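Local coordinates for ComZ (Thermus thermophilus, PDB 6QVI), which probably acts as a DNA receptor at the pilus tip during natural transformation, being a competence-associated pilin with a pseudopilin-like domain and a beta-solenoid domain, at residues Ser224-Glu229 / Cys254-Gly259; Lys233-Phe238 / Cys261-Gly266. All blocks are in the same frame, centred on the assembly; numbering follows the deposited sequence.

Both contacts probably lie in the beta-solenoid domain, and neither is a fully buried core. Contact 1 (224-229 with 254-259) lies farther from the centre of the chain. It sets a short strand against a loop, and its turn residues are exposed. Contact 2 (233-238 with 261-266) runs two segments nearly parallel and ends in a true parallel strand pair. Contact 1 relies on one backbone bond and an amide lying over a turn. Contact 2 has a series of backbone bonds, some weak, with lysine and glutamate chains beside them. The two are tied together by the Cys254-Cys261 disulfide, by a probable hydrogen bond between Ile227 O and Cys261 N, and by packing of Ile227 on Val234.

Contact 1 of 2, residues Ser224-Glu229 / Cys254-Gly259; sequences STQIGE and CRNNKG
The side-chain amide of Gln226 lies against the backbone of Asn257. Gln226 OE1 is 3.5 Å from Asn257 CA. Gln226 NE2 comes equally near Asn257 N, but both are donors and no bond forms. Gln226 reaches the turn because its chain is extended, with CG anti to the backbone N (chi1 -165°). The side chain of Asn257 crosses it at about a right angle, and the two amide planes stand 88° apart. OE1 of Gln226 is hydrogen-bonded to the hydroxyl of Tyr183, which helps to orient the amide. A leucine here would probably leave the Tyr183 hydroxyl without this partner and would lose the flat amide packed on the Asn257 backbone. Asn257 belongs to a type II beta turn, Arg255 to Lys258, in the loop that packs on strand 226-227. This strand pairs in parallel with strand 180-187 and is probably part of the beta-solenoid domain. Beyond the turn the backbones meet. Ile227 N donates to Gly259 O at 3.3 Å, in a nearly straight bond. Thr225 O receives a CA-H contact from Lys258 CA, also at 3.3 Å. Lys258 runs past the backbone of Ser224, with Lys258 CG 3.6 Å from Ser224 N, and its NZ makes a weak hydrogen bond to Asn250 OD1.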
loop_
_atom_site.group_PDB
_atom_site.type_symbol
_atom_site.label_atom_id
_atom_site.label_comp_id
_atom_site.label_asym_id
_atom_site.label_seq_id
_atom_site.Cartn_x
_atom_site.Cartn_y
_atom_site.Cartn_z
ATOM N N SER A 224 -21.296 20.281 -0.766
ATOM C CA SER A 224 -20.354 20.343 -1.898
ATOM C C SER A 224 -19.117 19.468 -1.694
ATOM O O SER A 224 -18.319 19.304 -2.629
ATOM C CB SER A 224 -19.914 21.780 -2.238
ATOM O OG SER A 224 -18.988 22.278 -1.292
ATOM N N THR A 225 -18.982 18.821 -0.548
ATOM C CA THR A 225 -17.962 17.805 -0.356
ATOM C C THR A 225 -18.308 16.620 -1.254
ATOM O O THR A 225 -19.474 16.398 -1.599
ATOM C CB THR A 225 -17.922 17.394 1.115
ATOM O OG1 THR A 225 -17.367 18.466 1.877
ATOM C CG2 THR A 225 -17.073 16.143 1.348
ATOM N N GLN A 226 -17.300 15.882 -1.693
ATOM C CA GLN A 226 -17.586 14.844 -2.675
ATOM C C GLN A 226 -16.689 13.643 -2.371
ATOM O O GLN A 226 -15.485 13.637 -2.655
ATOM C CB GLN A 226 -17.390 15.421 -4.070
ATOM C CG GLN A 226 -17.952 14.643 -5.216
ATOM C CD GLN A 226 -17.784 15.407 -6.518
ATOM O OE1 GLN A 226 -17.326 16.560 -6.517
ATOM N NE2 GLN A 226 -18.251 14.819 -7.618
ATOM N N ILE A 227 -17.285 12.635 -1.754
ATOM C CA ILE A 227 -16.619 11.366 -1.505
ATOM C C ILE A 227 -17.167 10.460 -2.597
ATOM O O ILE A 227 -18.265 9.924 -2.495
ATOM C CB ILE A 227 -16.882 10.843 -0.098
ATOM C CG1 ILE A 227 -16.220 11.775 0.926
ATOM C CG2 ILE A 227 -16.331 9.456 0.044
ATOM C CD1 ILE A 227 -16.703 11.583 2.348
ATOM N N GLY A 228 -16.427 10.357 -3.690
ATOM C CA GLY A 228 -16.870 9.599 -4.832
ATOM C C GLY A 228 -17.806 10.436 -5.677
ATOM O O GLY A 228 -18.303 11.492 -5.272
ATOM N N GLU A 229 -18.073 9.934 -6.875
ATOM C CA GLU A 229 -18.979 10.553 -7.818
ATOM C C GLU A 229 -20.133 9.604 -8.098
ATOM O O GLU A 229 -19.961 8.386 -7.998
ATOM C CB GLU A 229 -18.270 10.901 -9.131
ATOM C CG GLU A 229 -17.417 12.154 -9.062
ATOM C CD GLU A 229 -16.523 12.323 -10.274
ATOM O OE1 GLU A 229 -15.879 11.330 -10.676
ATOM O OE2 GLU A 229 -16.495 13.441 -10.844
ATOM N N CYS A 254 -26.144 11.328 -2.944
ATOM C CA CYS A 254 -25.144 11.005 -3.953
ATOM C C CYS A 254 -25.494 11.704 -5.264
ATOM O O CYS A 254 -25.506 11.114 -6.346
ATOM C CB CYS A 254 -25.006 9.497 -4.111
ATOM S SG CYS A 254 -23.891 8.989 -5.425
ATOM N N ARG A 255 -25.802 12.992 -5.162
ATOM C CA ARG A 255 -25.995 13.818 -6.342
ATOM C C ARG A 255 -24.641 14.380 -6.779
ATOM O O ARG A 255 -23.645 14.311 -6.054
ATOM C CB ARG A 255 -27.031 14.918 -6.068
ATOM C CG ARG A 255 -26.461 16.270 -5.650
ATOM C CD ARG A 255 -27.562 17.177 -5.152
ATOM N NE ARG A 255 -28.522 16.435 -4.349
ATOM C CZ ARG A 255 -29.489 16.999 -3.636
ATOM N NH1 ARG A 255 -29.641 18.315 -3.628
ATOM N NH2 ARG A 255 -30.311 16.240 -2.926
ATOM N N ASN A 256 -24.603 14.917 -7.993
ATOM C CA ASN A 256 -23.326 15.226 -8.627
ATOM C C ASN A 256 -22.666 16.457 -8.008
ATOM O O ASN A 256 -23.285 17.528 -7.926
ATOM C CB ASN A 256 -23.525 15.412 -10.124
ATOM C CG ASN A 256 -22.560 14.582 -10.925
ATOM O OD1 ASN A 256 -21.350 14.637 -10.693
ATOM N ND2 ASN A 256 -23.084 13.785 -11.854
ATOM N N ASN A 257 -21.410 16.299 -7.578
ATOM C CA ASN A 257 -20.686 17.375 -6.940
ATOM C C ASN A 257 -21.297 17.620 -5.538
ATOM O O ASN A 257 -21.382 18.734 -5.029
ATOM C CB ASN A 257 -20.647 18.603 -7.874
ATOM C CG ASN A 257 -20.322 19.946 -7.211
ATOM O OD1 ASN A 257 -21.256 20.693 -6.908
ATOM N ND2 ASN A 257 -19.041 20.218 -6.910
ATOM N N LYS A 258 -21.729 16.525 -4.899
ATOM C CA LYS A 258 -22.170 16.613 -3.506
ATOM C C LYS A 258 -22.251 15.217 -2.900
ATOM O O LYS A 258 -22.312 14.202 -3.608
ATOM C CB LYS A 258 -23.530 17.316 -3.372
ATOM C CG LYS A 258 -23.707 17.981 -2.018
ATOM C CD LYS A 258 -25.134 18.452 -1.828
ATOM C CE LYS A 258 -25.199 19.813 -1.126
ATOM N NZ LYS A 258 -25.258 19.704 0.371
ATOM N N GLY A 259 -22.201 15.177 -1.563
ATOM C CA GLY A 259 -22.636 13.997 -0.817
ATOM C C GLY A 259 -21.632 12.869 -0.816
ATOM O O GLY A 259 -20.543 12.949 -1.402
#

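Contact 2 of 2, residues Lys233-Phe238 / Cys261-Gly266; sequences KVKGVF and CTEAMG
Val237 N donates to Ala264 O at 2.8 Å, the shortest of the backbone bonds between 233-238 and 261-266. Ala264 O takes a second bond within 261-266, from Thr262 OG1 at 2.6 Å. The two donors reach it from opposite faces of the carbonyl plane. Thr262 OG1 sits there because it is anti to its own backbone N (chi1 -175°). The other backbone bonds are weak: Val234 N to Cys261 O, Glu263 N to Val234 O, and Gly266 N to Val237 O. CA-H contacts add to them, as from Phe238 CA to Gly266 O. Val237 pairs with Met265 and Phe238 with Gly266 in parallel register. This is consistent with the stacking of successive coils in the beta-solenoid domain, and strand 237-239 also pairs with strand 212-214.

Side-chain packing forms a second group. Val237 CG2 lies 3.7 Å from Thr262 CB, with the two side chains at about a right angle. Val237 and Met265 share one face of the strand pair and both touch Ile246. Phe238 is on the other face. Its ring atom CE2 meets Ala264 CB at 3.8 Å, while Gly236 C lies over one face of the ring near its rim.

The charged chains are a separate group. Lys233 passes along the backbone of Cys261 and Thr262, and Lys233 NZ stops 4.9 Å from Glu263 OE1. The chains of Lys235 and Glu263 lie side by side, with Lys235 NZ 5.5 Å from Glu263 OE2. Neither lysine forms a salt bridge with Glu263, so the charges probably add a diffuse attraction. The directional hold across the contact comes from the backbone bonds, and Thr262 braces the acceptor Ala264 O from within its own segment.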
loop_
_atom_site.group_PDB
_atom_site.type_symbol
_atom_site.label_atom_id
_atom_site.label_comp_id
_atom_site.label_asym_id
_atom_site.label_seq_id
_atom_site.Cartn_x
_atom_site.Cartn_y
_atom_site.Cartn_z
ATOM N N LYS A 233 -17.728 5.775 -7.971
ATOM C CA LYS A 233 -17.703 6.190 -6.578
ATOM C C LYS A 233 -16.975 5.190 -5.687
ATOM O O LYS A 233 -16.732 4.031 -6.034
ATOM C CB LYS A 233 -19.099 6.414 -6.018
ATOM C CG LYS A 233 -19.846 5.163 -5.612
ATOM C CD LYS A 233 -21.326 5.530 -5.457
ATOM C CE LYS A 233 -22.228 4.400 -5.010
ATOM N NZ LYS A 233 -22.188 3.175 -5.856
ATOM N N VAL A 234 -16.719 5.661 -4.472
ATOM C CA VAL A 234 -15.758 5.035 -3.605
ATOM C C VAL A 234 -16.279 3.697 -3.125
ATOM O O VAL A 234 -17.493 3.480 -2.962
ATOM C CB VAL A 234 -15.416 6.003 -2.463
ATOM C CG1 VAL A 234 -16.534 6.055 -1.401
ATOM C CG2 VAL A 234 -14.114 5.672 -1.875
ATOM N N LYS A 235 -15.345 2.788 -2.925
ATOM C CA LYS A 235 -15.672 1.404 -2.569
ATOM C C LYS A 235 -15.754 1.236 -1.057
ATOM O O LYS A 235 -15.119 0.373 -0.472
ATOM C CB LYS A 235 -14.614 0.458 -3.153
ATOM C CG LYS A 235 -14.719 0.189 -4.633
ATOM C CD LYS A 235 -13.952 -1.070 -5.031
ATOM C CE LYS A 235 -13.570 -1.816 -3.789
ATOM N NZ LYS A 235 -13.165 -3.183 -4.244
ATOM N N GLY A 236 -16.603 2.034 -0.415
ATOM C CA GLY A 236 -16.763 1.889 1.021
ATOM C C GLY A 236 -16.307 3.077 1.861
ATOM O O GLY A 236 -15.348 3.778 1.539
ATOM N N VAL A 237 -17.026 3.298 2.954
ATOM C CA VAL A 237 -16.739 4.358 3.913
ATOM C C VAL A 237 -16.857 3.695 5.284
ATOM O O VAL A 237 -17.960 3.485 5.794
ATOM C CB VAL A 237 -17.685 5.553 3.781
ATOM C CG1 VAL A 237 -17.397 6.575 4.870
ATOM C CG2 VAL A 237 -17.606 6.157 2.383
ATOM N N PHE A 238 -15.733 3.257 5.823
ATOM C CA PHE A 238 -15.661 2.537 7.092
ATOM C C PHE A 238 -15.073 3.411 8.200
ATOM O O PHE A 238 -13.847 3.533 8.325
ATOM C CB PHE A 238 -14.851 1.270 6.861
ATOM C CG PHE A 238 -15.278 0.535 5.640
ATOM C CD1 PHE A 238 -14.452 0.452 4.533
ATOM C CD2 PHE A 238 -16.560 -0.034 5.585
ATOM C CE1 PHE A 238 -14.872 -0.232 3.400
ATOM C CE2 PHE A 238 -16.996 -0.723 4.460
ATOM C CZ PHE A 238 -16.156 -0.825 3.362
ATOM N N CYS A 261 -21.021 9.271 -2.142
ATOM C CA CYS A 261 -21.345 8.221 -3.097
ATOM C C CYS A 261 -20.560 6.979 -2.693
ATOM O O CYS A 261 -19.358 6.868 -2.958
ATOM C CB CYS A 261 -21.005 8.684 -4.502
ATOM S SG CYS A 261 -22.087 9.962 -5.061
ATOM N N THR A 262 -21.237 6.042 -2.043
ATOM C CA THR A 262 -20.510 4.906 -1.524
ATOM C C THR A 262 -21.313 3.649 -1.788
ATOM O O THR A 262 -22.542 3.664 -1.838
ATOM C CB THR A 262 -20.166 5.050 -0.019
ATOM O OG1 THR A 262 -19.337 3.950 0.398
ATOM C CG2 THR A 262 -21.428 5.116 0.869
ATOM N N GLU A 263 -20.574 2.564 -1.963
ATOM C CA GLU A 263 -21.141 1.234 -2.044
ATOM C C GLU A 263 -21.472 0.712 -0.658
ATOM O O GLU A 263 -22.588 0.251 -0.404
ATOM C CB GLU A 263 -20.131 0.311 -2.712
ATOM C CG GLU A 263 -19.816 0.664 -4.152
ATOM C CD GLU A 263 -18.855 -0.333 -4.789
ATOM O OE1 GLU A 263 -18.702 -0.304 -6.031
ATOM O OE2 GLU A 263 -18.259 -1.147 -4.045
ATOM N N ALA A 264 -20.511 0.772 0.251
ATOM C CA ALA A 264 -20.698 0.301 1.607
ATOM C C ALA A 264 -20.424 1.432 2.586
ATOM O O ALA A 264 -19.593 2.309 2.333
ATOM C CB ALA A 264 -19.773 -0.885 1.902
ATOM N N MET A 265 -21.089 1.370 3.734
ATOM C CA MET A 265 -20.957 2.424 4.731
ATOM C C MET A 265 -21.222 1.831 6.111
ATOM O O MET A 265 -22.378 1.592 6.467
ATOM C CB MET A 265 -21.921 3.556 4.435
ATOM C CG MET A 265 -21.973 4.535 5.560
ATOM S SD MET A 265 -22.523 6.191 5.149
ATOM C CE MET A 265 -23.820 6.332 6.405
ATOM N N GLY A 266 -20.153 1.533 6.851
ATOM C CA GLY A 266 -20.284 1.171 8.252
ATOM C C GLY A 266 -19.148 1.646 9.143
ATOM O O GLY A 266 -18.508 2.662 8.857
#